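Pectate lyase (Bacillus, PDB 3VMV) probably cleaves polygalacturonate, the acidic backbone of pectin, by beta-elimination, as a polysaccharide lyase of family 1 built on a parallel beta-helix. Local coordinates at residues G3-T14 with D128-H136; D228-V239 with G266-W277. All blocks are in the same frame, centred on the assembly; numbering follows the deposited sequence.

Contact 1: residues G3-T14 with D128-H136; sequences GPQGYASMNGGT and DSKNVWIDH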
loop_
_atom_site.group_PDB
_atom_site.type_symbol
_atom_site.label_atom_id
_atom_site.label_comp_id
_atom_site.label_asym_id
_atom_site.label_seq_id
_atom_site.Cartn_x
_atom_site.Cartn_y
_atom_site.Cartn_z
ATOM N N GLY A 3 2.639 -16.917 -5.219
ATOM C CA GLY A 3 2.217 -16.038 -4.134
ATOM C C GLY A 3 3.176 -14.912 -3.798
ATOM O O GLY A 3 4.192 -14.687 -4.481
ATOM N N PRO A 4 2.852 -14.171 -2.740
ATOM C CA PRO A 4 3.666 -12.988 -2.416
ATOM C C PRO A 4 4.998 -13.324 -1.763
ATOM O O PRO A 4 5.127 -14.373 -1.081
ATOM C CB PRO A 4 2.810 -12.230 -1.401
ATOM C CG PRO A 4 2.022 -13.356 -0.714
ATOM C CD PRO A 4 1.704 -14.328 -1.828
ATOM N N GLN A 5 5.972 -12.447 -2.003
ATOM C CA GLN A 5 7.163 -12.388 -1.171
ATOM C C GLN A 5 6.855 -11.688 0.138
ATOM O O GLN A 5 5.898 -10.921 0.226
ATOM C CB GLN A 5 8.308 -11.612 -1.846
ATOM C CG GLN A 5 8.973 -12.322 -3.028
ATOM C CD GLN A 5 10.462 -11.942 -3.162
ATOM O OE1 GLN A 5 10.842 -11.085 -3.970
ATOM N NE2 GLN A 5 11.298 -12.583 -2.372
ATOM N N GLY A 6 7.679 -11.923 1.163
ATOM C CA GLY A 6 7.627 -11.071 2.336
ATOM C C GLY A 6 6.514 -11.402 3.316
ATOM O O GLY A 6 6.078 -12.536 3.447
ATOM N N TYR A 7 6.061 -10.384 4.028
ATOM C CA TYR A 7 5.231 -10.660 5.186
ATOM C C TYR A 7 3.876 -11.332 4.864
ATOM O O TYR A 7 3.394 -12.125 5.672
ATOM C CB TYR A 7 5.011 -9.376 5.963
ATOM C CG TYR A 7 6.132 -9.021 6.912
ATOM C CD1 TYR A 7 6.422 -9.827 8.013
ATOM C CD2 TYR A 7 6.856 -7.836 6.744
ATOM C CE1 TYR A 7 7.436 -9.453 8.917
ATOM C CE2 TYR A 7 7.808 -7.433 7.650
ATOM C CZ TYR A 7 8.107 -8.260 8.729
ATOM O OH TYR A 7 9.080 -7.870 9.626
ATOM N N ALA A 8 3.262 -11.069 3.701
ATOM C CA ALA A 8 1.995 -11.733 3.389
ATOM C C ALA A 8 2.177 -13.255 3.185
ATOM O O ALA A 8 1.210 -13.986 3.175
ATOM C CB ALA A 8 1.308 -11.064 2.177
ATOM N N SER A 9 3.431 -13.703 3.036
ATOM C CA SER A 9 3.717 -15.135 2.888
ATOM C C SER A 9 3.741 -15.857 4.222
ATOM O O SER A 9 3.723 -17.089 4.262
ATOM C CB SER A 9 5.019 -15.378 2.120
ATOM O OG SER A 9 6.161 -15.208 2.940
ATOM N N MET A 10 3.811 -15.094 5.310
ATOM C CA MET A 10 3.863 -15.662 6.651
ATOM C C MET A 10 2.453 -15.855 7.159
ATOM O O MET A 10 1.481 -15.564 6.446
ATOM C CB MET A 10 4.619 -14.740 7.614
ATOM C CG MET A 10 6.063 -14.477 7.159
ATOM S SD MET A 10 7.061 -13.566 8.306
ATOM C CE MET A 10 7.247 -14.722 9.656
ATOM N N ASN A 11 2.354 -16.359 8.385
ATOM C CA ASN A 11 1.069 -16.531 9.050
ATOM C C ASN A 11 0.126 -17.359 8.198
ATOM O O ASN A 11 -1.069 -17.094 8.152
ATOM C CB ASN A 11 0.451 -15.166 9.379
ATOM C CG ASN A 11 -0.739 -15.277 10.314
ATOM O OD1 ASN A 11 -0.664 -15.950 11.344
ATOM N ND2 ASN A 11 -1.846 -14.616 9.964
ATOM N N GLY A 12 0.673 -18.359 7.502
ATOM C CA GLY A 12 -0.142 -19.231 6.669
ATOM C C GLY A 12 -0.198 -18.927 5.174
ATOM O O GLY A 12 -0.689 -19.741 4.394
ATOM N N GLY A 13 0.259 -17.740 4.777
ATOM C CA GLY A 13 0.342 -17.374 3.375
ATOM C C GLY A 13 -0.898 -16.647 2.869
ATOM O O GLY A 13 -1.901 -16.493 3.604
ATOM N N THR A 14 -0.825 -16.205 1.623
ATOM C CA THR A 14 -1.940 -15.501 0.995
ATOM C C THR A 14 -2.235 -16.086 -0.381
ATOM O O THR A 14 -1.390 -16.053 -1.299
ATOM C CB THR A 14 -1.628 -13.987 0.875
ATOM O OG1 THR A 14 -1.310 -13.442 2.153
ATOM C CG2 THR A 14 -2.812 -13.253 0.310
ATOM N N ASP A 128 -8.005 -4.857 11.797
ATOM C CA ASP A 128 -7.411 -6.151 12.090
ATOM C C ASP A 128 -7.312 -7.098 10.908
ATOM O O ASP A 128 -7.166 -8.304 11.104
ATOM C CB ASP A 128 -8.144 -6.813 13.265
ATOM C CG ASP A 128 -8.074 -5.973 14.531
ATOM O OD1 ASP A 128 -7.119 -6.173 15.306
ATOM O OD2 ASP A 128 -8.970 -5.131 14.754
ATOM N N SER A 129 -7.310 -6.538 9.691
ATOM C CA SER A 129 -7.124 -7.355 8.492
ATOM C C SER A 129 -5.733 -7.998 8.531
ATOM O O SER A 129 -4.779 -7.427 9.055
ATOM C CB SER A 129 -7.217 -6.483 7.252
ATOM O OG SER A 129 -8.551 -6.068 7.023
ATOM N N LYS A 130 -5.619 -9.190 7.952
ATOM C CA LYS A 130 -4.337 -9.870 7.886
ATOM C C LYS A 130 -4.186 -10.638 6.585
ATOM O O LYS A 130 -5.190 -11.106 6.001
ATOM C CB LYS A 130 -4.195 -10.837 9.062
ATOM C CG LYS A 130 -4.080 -10.059 10.389
ATOM C CD LYS A 130 -3.716 -10.961 11.546
ATOM C CE LYS A 130 -3.751 -10.160 12.837
ATOM N NZ LYS A 130 -4.467 -8.860 12.646
ATOM N N ASN A 131 -2.939 -10.769 6.131
ATOM C CA ASN A 131 -2.595 -11.585 4.942
ATOM C C ASN A 131 -3.228 -11.003 3.702
ATOM O O ASN A 131 -4.179 -11.520 3.180
ATOM C CB ASN A 131 -2.931 -13.070 5.137
ATOM C CG ASN A 131 -1.964 -13.719 6.087
ATOM O OD1 ASN A 131 -0.856 -14.126 5.685
ATOM N ND2 ASN A 131 -2.312 -13.738 7.344
ATOM N N VAL A 132 -2.705 -9.853 3.306
ATOM C CA VAL A 132 -3.203 -9.102 2.196
ATOM C C VAL A 132 -2.057 -8.841 1.240
ATOM O O VAL A 132 -0.986 -8.403 1.683
ATOM C CB VAL A 132 -3.706 -7.765 2.687
ATOM C CG1 VAL A 132 -4.166 -6.893 1.533
ATOM C CG2 VAL A 132 -4.839 -7.925 3.732
ATOM N N TRP A 133 -2.275 -9.129 -0.036
ATOM C CA TRP A 133 -1.277 -8.910 -1.077
ATOM C C TRP A 133 -1.841 -7.903 -2.091
ATOM O O TRP A 133 -2.886 -8.177 -2.705
ATOM C CB TRP A 133 -0.983 -10.267 -1.714
ATOM C CG TRP A 133 0.133 -10.248 -2.728
ATOM C CD1 TRP A 133 1.172 -9.360 -2.765
ATOM C CD2 TRP A 133 0.358 -11.190 -3.777
ATOM N NE1 TRP A 133 2.033 -9.678 -3.810
ATOM C CE2 TRP A 133 1.540 -10.790 -4.450
ATOM C CE3 TRP A 133 -0.354 -12.316 -4.241
ATOM C CZ2 TRP A 133 2.058 -11.498 -5.527
ATOM C CZ3 TRP A 133 0.162 -13.030 -5.306
ATOM C CH2 TRP A 133 1.340 -12.602 -5.952
ATOM N N ILE A 134 -1.179 -6.750 -2.213
ATOM C CA ILE A 134 -1.586 -5.673 -3.128
ATOM C C ILE A 134 -0.488 -5.638 -4.194
ATOM O O ILE A 134 0.618 -5.205 -3.871
ATOM C CB ILE A 134 -1.671 -4.397 -2.348
ATOM C CG1 ILE A 134 -2.844 -4.530 -1.375
ATOM C CG2 ILE A 134 -1.844 -3.148 -3.318
ATOM C CD1 ILE A 134 -2.866 -3.446 -0.270
ATOM N N ASP A 135 -0.802 -6.161 -5.382
ATOM C CA ASP A 135 0.229 -6.466 -6.390
ATOM C C ASP A 135 -0.136 -5.972 -7.773
ATOM O O ASP A 135 -1.229 -6.172 -8.261
ATOM C CB ASP A 135 0.430 -7.980 -6.392
ATOM C CG ASP A 135 1.456 -8.443 -7.435
ATOM O OD1 ASP A 135 2.651 -8.274 -7.160
ATOM O OD2 ASP A 135 1.039 -8.940 -8.489
ATOM N N HIS A 136 0.806 -5.333 -8.450
ATOM C CA HIS A 136 0.639 -5.010 -9.865
ATOM C C HIS A 136 -0.544 -4.093 -10.151
ATOM O O HIS A 136 -1.229 -4.237 -11.146
ATOM C CB HIS A 136 0.592 -6.283 -10.737
ATOM C CG HIS A 136 1.947 -6.807 -11.106
ATOM N ND1 HIS A 136 2.529 -7.878 -10.463
ATOM C CD2 HIS A 136 2.853 -6.376 -12.021
ATOM C CE1 HIS A 136 3.708 -8.132 -11.022
ATOM N NE2 HIS A 136 3.939 -7.222 -11.953
#
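P4 and W133 meet where the N-terminal segment G3-T14 crosses the outer surface of the parallel beta-helix, over strand 132-135 and the corner at N131 just before it. The close-packed part is centred on W133 and N131. CB of P4 sits squarely over the five-membered ring of W133, 3.4 Å from the ring centroid and 1° off its normal, a CH-pi contact; farther along the same face the backbone carbon C of G3 comes to 3.7 Å from W133 CH2. On the other face of the indole lies CB of D135, so proline and aspartate sandwich it, while its NE1 is hydrogen-bonded to S168 on the adjoining strand 165-175. Beside this pair, CB of A8 rests 3.5 Å from O of V132. At the corner the buried amide end of N131 reaches in among the carbonyl oxygens of A8, M10 and G13 and lies beside the amide of N11, the two amide planes 21° apart. The loose, solvent side is the bend of the type I' turn M10-G13, where N11 and G12 are exposed and N11 alone leans back on the corner. T14 lies between W133 and N131. Its chi1 of -56° sends the methyl over to W133, CG2 to CB 4.0 Å, and leaves the hydroxyl beside N131, OG1 3.4 Å from CB, from where T14 OG1 donates a 2.8 Å hydrogen bond to O of A8.

Contact 2: residues D228-V239 with G266-W277; sequences DTAINSRVGARV and GWFYGSPSTGYW. With SO4 (sulfate ion), chain C.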
loop_
_atom_site.group_PDB
_atom_site.type_symbol
_atom_site.label_atom_id
_atom_site.label_comp_id
_atom_site.label_asym_id
_atom_site.label_seq_id
_atom_site.Cartn_x
_atom_site.Cartn_y
_atom_site.Cartn_z
ATOM N N ASP A 228 8.808 16.418 -0.931
ATOM C CA ASP A 228 9.129 16.801 0.438
ATOM C C ASP A 228 9.970 15.738 1.159
ATOM O O ASP A 228 11.155 15.972 1.439
ATOM C CB ASP A 228 7.866 17.197 1.206
ATOM C CG ASP A 228 8.167 18.200 2.315
ATOM O OD1 ASP A 228 8.720 19.286 2.035
ATOM O OD2 ASP A 228 7.846 17.902 3.472
ATOM N N THR A 229 9.371 14.603 1.497
ATOM C CA THR A 229 10.110 13.498 2.127
ATOM C C THR A 229 9.543 12.159 1.658
ATOM O O THR A 229 8.398 12.062 1.201
ATOM C CB THR A 229 9.990 13.519 3.658
ATOM O OG1 THR A 229 8.625 13.441 4.034
ATOM C CG2 THR A 229 10.574 14.850 4.243
ATOM N N ALA A 230 10.333 11.095 1.837
ATOM C CA ALA A 230 9.835 9.769 1.493
ATOM C C ALA A 230 9.534 8.925 2.713
ATOM O O ALA A 230 8.458 9.050 3.302
ATOM C CB ALA A 230 10.851 9.046 0.552
ATOM N N ILE A 231 10.466 8.096 3.144
ATOM C CA ILE A 231 10.194 7.198 4.304
ATOM C C ILE A 231 10.282 7.953 5.634
ATOM O O ILE A 231 11.319 8.549 5.944
ATOM C CB ILE A 231 11.229 6.079 4.314
ATOM C CG1 ILE A 231 11.226 5.317 2.991
ATOM C CG2 ILE A 231 10.956 5.106 5.496
ATOM C CD1 ILE A 231 12.444 4.415 2.822
ATOM N N ASN A 232 9.174 7.963 6.397
ATOM C CA ASN A 232 9.123 8.703 7.635
ATOM C C ASN A 232 8.883 7.695 8.735
ATOM O O ASN A 232 7.792 7.185 8.853
ATOM C CB ASN A 232 7.986 9.717 7.572
ATOM C CG ASN A 232 7.938 10.619 8.810
ATOM O OD1 ASN A 232 8.784 10.526 9.704
ATOM N ND2 ASN A 232 6.953 11.545 8.841
ATOM N N SER A 233 9.925 7.422 9.530
ATOM C CA SER A 233 9.852 6.399 10.552
ATOM C C SER A 233 9.682 7.029 11.922
ATOM O O SER A 233 10.561 7.789 12.375
ATOM C CB SER A 233 11.140 5.552 10.496
ATOM O OG SER A 233 11.069 4.439 11.374
ATOM N N ARG A 234 8.557 6.695 12.576
ATOM C CA ARG A 234 8.098 7.383 13.780
ATOM C C ARG A 234 7.811 6.415 14.909
ATOM O O ARG A 234 7.422 5.269 14.659
ATOM C CB ARG A 234 6.792 8.156 13.446
ATOM C CG ARG A 234 7.069 9.390 12.570
ATOM C CD ARG A 234 5.887 9.814 11.726
ATOM N NE ARG A 234 4.906 10.550 12.521
ATOM C CZ ARG A 234 4.153 11.518 12.021
ATOM N NH1 ARG A 234 3.290 12.128 12.822
ATOM N NH2 ARG A 234 4.274 11.893 10.733
ATOM N N VAL A 235 7.926 6.915 16.145
ATOM C CA VAL A 235 7.513 6.194 17.379
ATOM C C VAL A 235 7.868 4.721 17.362
ATOM O O VAL A 235 7.026 3.826 17.505
ATOM C CB VAL A 235 6.012 6.387 17.801
ATOM C CG1 VAL A 235 5.822 7.775 18.402
ATOM C CG2 VAL A 235 5.040 6.158 16.674
ATOM N N GLY A 236 9.163 4.479 17.185
ATOM C CA GLY A 236 9.674 3.127 17.364
ATOM C C GLY A 236 9.476 2.192 16.182
ATOM O O GLY A 236 9.789 1.002 16.300
ATOM N N ALA A 237 8.976 2.704 15.063
ATOM C CA ALA A 237 8.986 1.910 13.826
ATOM C C ALA A 237 10.398 1.427 13.528
ATOM O O ALA A 237 11.355 2.059 13.907
ATOM C CB ALA A 237 8.505 2.739 12.649
ATOM N N ARG A 238 10.514 0.268 12.877
ATOM C CA ARG A 238 11.824 -0.195 12.380
ATOM C C ARG A 238 11.682 -0.517 10.918
ATOM O O ARG A 238 10.856 -1.388 10.565
ATOM C CB ARG A 238 12.261 -1.464 13.112
ATOM C CG ARG A 238 12.489 -1.176 14.601
ATOM C CD ARG A 238 13.077 -2.374 15.326
ATOM N NE ARG A 238 12.214 -3.545 15.192
ATOM C CZ ARG A 238 12.509 -4.701 15.777
ATOM N NH1 ARG A 238 11.738 -5.744 15.634
ATOM N NH2 ARG A 238 13.637 -4.809 16.473
ATOM N N VAL A 239 12.430 0.192 10.064
ATOM C CA VAL A 239 12.301 -0.058 8.621
ATOM C C VAL A 239 13.635 -0.473 8.024
ATOM O O VAL A 239 14.636 0.246 8.189
ATOM C CB VAL A 239 11.667 1.153 7.860
ATOM C CG1 VAL A 239 12.455 2.392 8.007
ATOM C CG2 VAL A 239 11.499 0.823 6.369
ATOM N N GLY A 266 13.933 9.280 7.403
ATOM C CA GLY A 266 14.221 10.031 8.616
ATOM C C GLY A 266 12.965 10.141 9.440
ATOM O O GLY A 266 12.028 9.341 9.258
ATOM N N TRP A 267 12.956 11.132 10.336
ATOM C CA TRP A 267 11.822 11.347 11.225
ATOM C C TRP A 267 11.369 12.773 10.963
ATOM O O TRP A 267 12.165 13.696 11.151
ATOM C CB TRP A 267 12.283 11.193 12.685
ATOM C CG TRP A 267 11.207 11.609 13.674
ATOM C CD1 TRP A 267 9.851 11.498 13.484
ATOM C CD2 TRP A 267 11.387 12.173 14.982
ATOM N NE1 TRP A 267 9.187 11.970 14.582
ATOM C CE2 TRP A 267 10.100 12.378 15.521
ATOM C CE3 TRP A 267 12.499 12.529 15.743
ATOM C CZ2 TRP A 267 9.902 12.939 16.781
ATOM C CZ3 TRP A 267 12.303 13.075 16.995
ATOM C CH2 TRP A 267 11.008 13.266 17.504
ATOM N N PHE A 268 10.113 12.917 10.528
ATOM C CA PHE A 268 9.583 14.208 10.077
ATOM C C PHE A 268 8.188 14.482 10.633
ATOM O O PHE A 268 7.414 13.558 10.905
ATOM C CB PHE A 268 9.487 14.214 8.547
ATOM C CG PHE A 268 10.736 13.732 7.861
ATOM C CD1 PHE A 268 11.902 14.495 7.905
ATOM C CD2 PHE A 268 10.748 12.528 7.192
ATOM C CE1 PHE A 268 13.050 14.041 7.239
ATOM C CE2 PHE A 268 11.903 12.081 6.534
ATOM C CZ PHE A 268 13.037 12.829 6.573
ATOM N N TYR A 269 7.901 15.777 10.795
ATOM C CA TYR A 269 6.522 16.326 10.907
ATOM C C TYR A 269 5.863 16.191 12.274
ATOM O O TYR A 269 5.167 17.103 12.711
ATOM C CB TYR A 269 5.535 15.713 9.891
ATOM C CG TYR A 269 5.993 15.726 8.440
ATOM C CD1 TYR A 269 6.598 16.836 7.877
ATOM C CD2 TYR A 269 5.786 14.615 7.653
ATOM C CE1 TYR A 269 7.004 16.826 6.537
ATOM C CE2 TYR A 269 6.196 14.577 6.324
ATOM C CZ TYR A 269 6.792 15.686 5.770
ATOM O OH TYR A 269 7.165 15.661 4.434
ATOM N N GLY A 270 6.023 15.058 12.935
ATOM C CA GLY A 270 5.296 14.854 14.174
ATOM C C GLY A 270 5.499 13.500 14.822
ATOM O O GLY A 270 6.401 12.756 14.436
ATOM N N SER A 271 4.622 13.184 15.789
ATOM C CA SER A 271 4.791 12.086 16.781
ATOM C C SER A 271 5.835 12.472 17.841
ATOM O O SER A 271 6.692 13.309 17.605
ATOM C CB SER A 271 5.157 10.735 16.135
ATOM O OG SER A 271 4.158 10.266 15.228
ATOM N N PRO A 272 5.732 11.857 19.019
ATOM C CA PRO A 272 6.583 12.350 20.104
ATOM C C PRO A 272 8.018 11.855 20.050
ATOM O O PRO A 272 8.879 12.445 20.719
ATOM C CB PRO A 272 5.876 11.852 21.375
ATOM C CG PRO A 272 4.906 10.818 20.934
ATOM C CD PRO A 272 4.560 11.104 19.489
ATOM N N SER A 273 8.297 10.815 19.258
ATOM C CA SER A 273 9.675 10.319 19.181
ATOM C C SER A 273 9.917 9.666 17.827
ATOM O O SER A 273 8.973 9.390 17.085
ATOM C CB SER A 273 9.933 9.301 20.288
ATOM O OG SER A 273 9.054 8.201 20.183
ATOM N N THR A 274 11.194 9.418 17.554
ATOM C CA THR A 274 11.647 8.853 16.293
ATOM C C THR A 274 11.369 7.362 16.157
ATOM O O THR A 274 11.229 6.634 17.132
ATOM C CB THR A 274 13.157 9.102 16.162
ATOM O OG1 THR A 274 13.610 8.855 14.823
ATOM C CG2 THR A 274 13.957 8.215 17.148
ATOM N N GLY A 275 11.362 6.920 14.900
ATOM C CA GLY A 275 11.505 5.496 14.590
ATOM C C GLY A 275 12.957 5.252 14.202
ATOM O O GLY A 275 13.838 6.090 14.419
ATOM N N TYR A 276 13.196 4.065 13.651
ATOM C CA TYR A 276 14.545 3.621 13.324
ATOM C C TYR A 276 14.605 3.136 11.876
ATOM O O TYR A 276 13.559 2.822 11.252
ATOM C CB TYR A 276 14.916 2.450 14.226
ATOM C CG TYR A 276 14.917 2.730 15.702
ATOM C CD1 TYR A 276 16.072 3.149 16.345
ATOM C CD2 TYR A 276 13.758 2.567 16.441
ATOM C CE1 TYR A 276 16.070 3.370 17.706
ATOM C CE2 TYR A 276 13.743 2.799 17.788
ATOM C CZ TYR A 276 14.903 3.206 18.410
ATOM O OH TYR A 276 14.927 3.436 19.780
ATOM N N TRP A 277 15.820 2.976 11.354
ATOM C CA TRP A 277 15.981 2.528 9.945
ATOM C C TRP A 277 17.296 1.783 9.836
ATOM O O TRP A 277 18.321 2.171 10.452
ATOM C CB TRP A 277 15.944 3.704 8.950
ATOM C CG TRP A 277 16.675 4.957 9.462
ATOM C CD1 TRP A 277 18.011 5.269 9.333
ATOM C CD2 TRP A 277 16.076 6.044 10.180
ATOM N NE1 TRP A 277 18.272 6.487 9.924
ATOM C CE2 TRP A 277 17.108 6.971 10.481
ATOM C CE3 TRP A 277 14.773 6.298 10.634
ATOM C CZ2 TRP A 277 16.873 8.157 11.194
ATOM C CZ3 TRP A 277 14.528 7.478 11.349
ATOM C CH2 TRP A 277 15.572 8.390 11.625
HETATM S S SO4 C . 1.318 14.036 9.970
HETATM O O1 SO4 C . 1.295 13.590 11.384
HETATM O O2 SO4 C . 0.286 13.306 9.229
HETATM O O3 SO4 C . 1.076 15.478 9.916
HETATM O O4 SO4 C . 2.620 13.728 9.350
#
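Two neighbouring turns of the parallel beta-helix pair here, N232 beside G266 and R238-V239 beside Y276-W277, with the 267-275 loop bulging out between. S233 N donates to G266 O at 2.9 Å, and Y276 O accepts S233 OG and V239 N from opposite faces of its plane. The side chain of N232 imitates a backbone peptide, gripping both the N-H and the C=O of F268: OD1 takes F268 N (2.9 Å) and ND2 reaches F268 O (2.9 Å), both donors above the carbonyl planes. T229 CG2 lies over the centre of the F268 ring, 3.6 Å from its centroid, a CH-pi contact, and Y269 OH donates to the anti lone pair of D228 OD2 (2.5 Å), carboxylate and ring nearly coplanar. R234, bent at chi3 (78°), grips S271 OG side-on through NE (2.8 Å) and NH1, exactly in the guanidinium plane, while NH1 and NH2 (2.8 Å to O4) hold a sulfate, probably from the crystallisation liquor. With an alanine here, the sulfate would probably lose both bonds and S271 OG its guanidinium partner, keeping D185. With R212 close by, the arginine's outer edge forms an anion-binding spot, which might suit a carboxylate of the acidic polymer.

In the fold
From the N terminus the chain first passes along the outside of the beta-helix as 3-14, then enters it at strand 21-25 and winds through several turns before 128-136 meets the starting segment. Contact 1 thus closes a long loop of 113 intervening residues and ties the N-terminal extension to a strand flanked by 105-108 and 165-175. Contact 2 opens only later: 228-239 and 266-277 are separated by 26 residues and join successive turns farther along the helix. The two loops follow in series, neither nesting nor crossing. The centres of contact 1 and contact 2 lie about 24 Å apart, and the nearest atoms of contact 1 and contact 2 are about 7 Å apart, without touching.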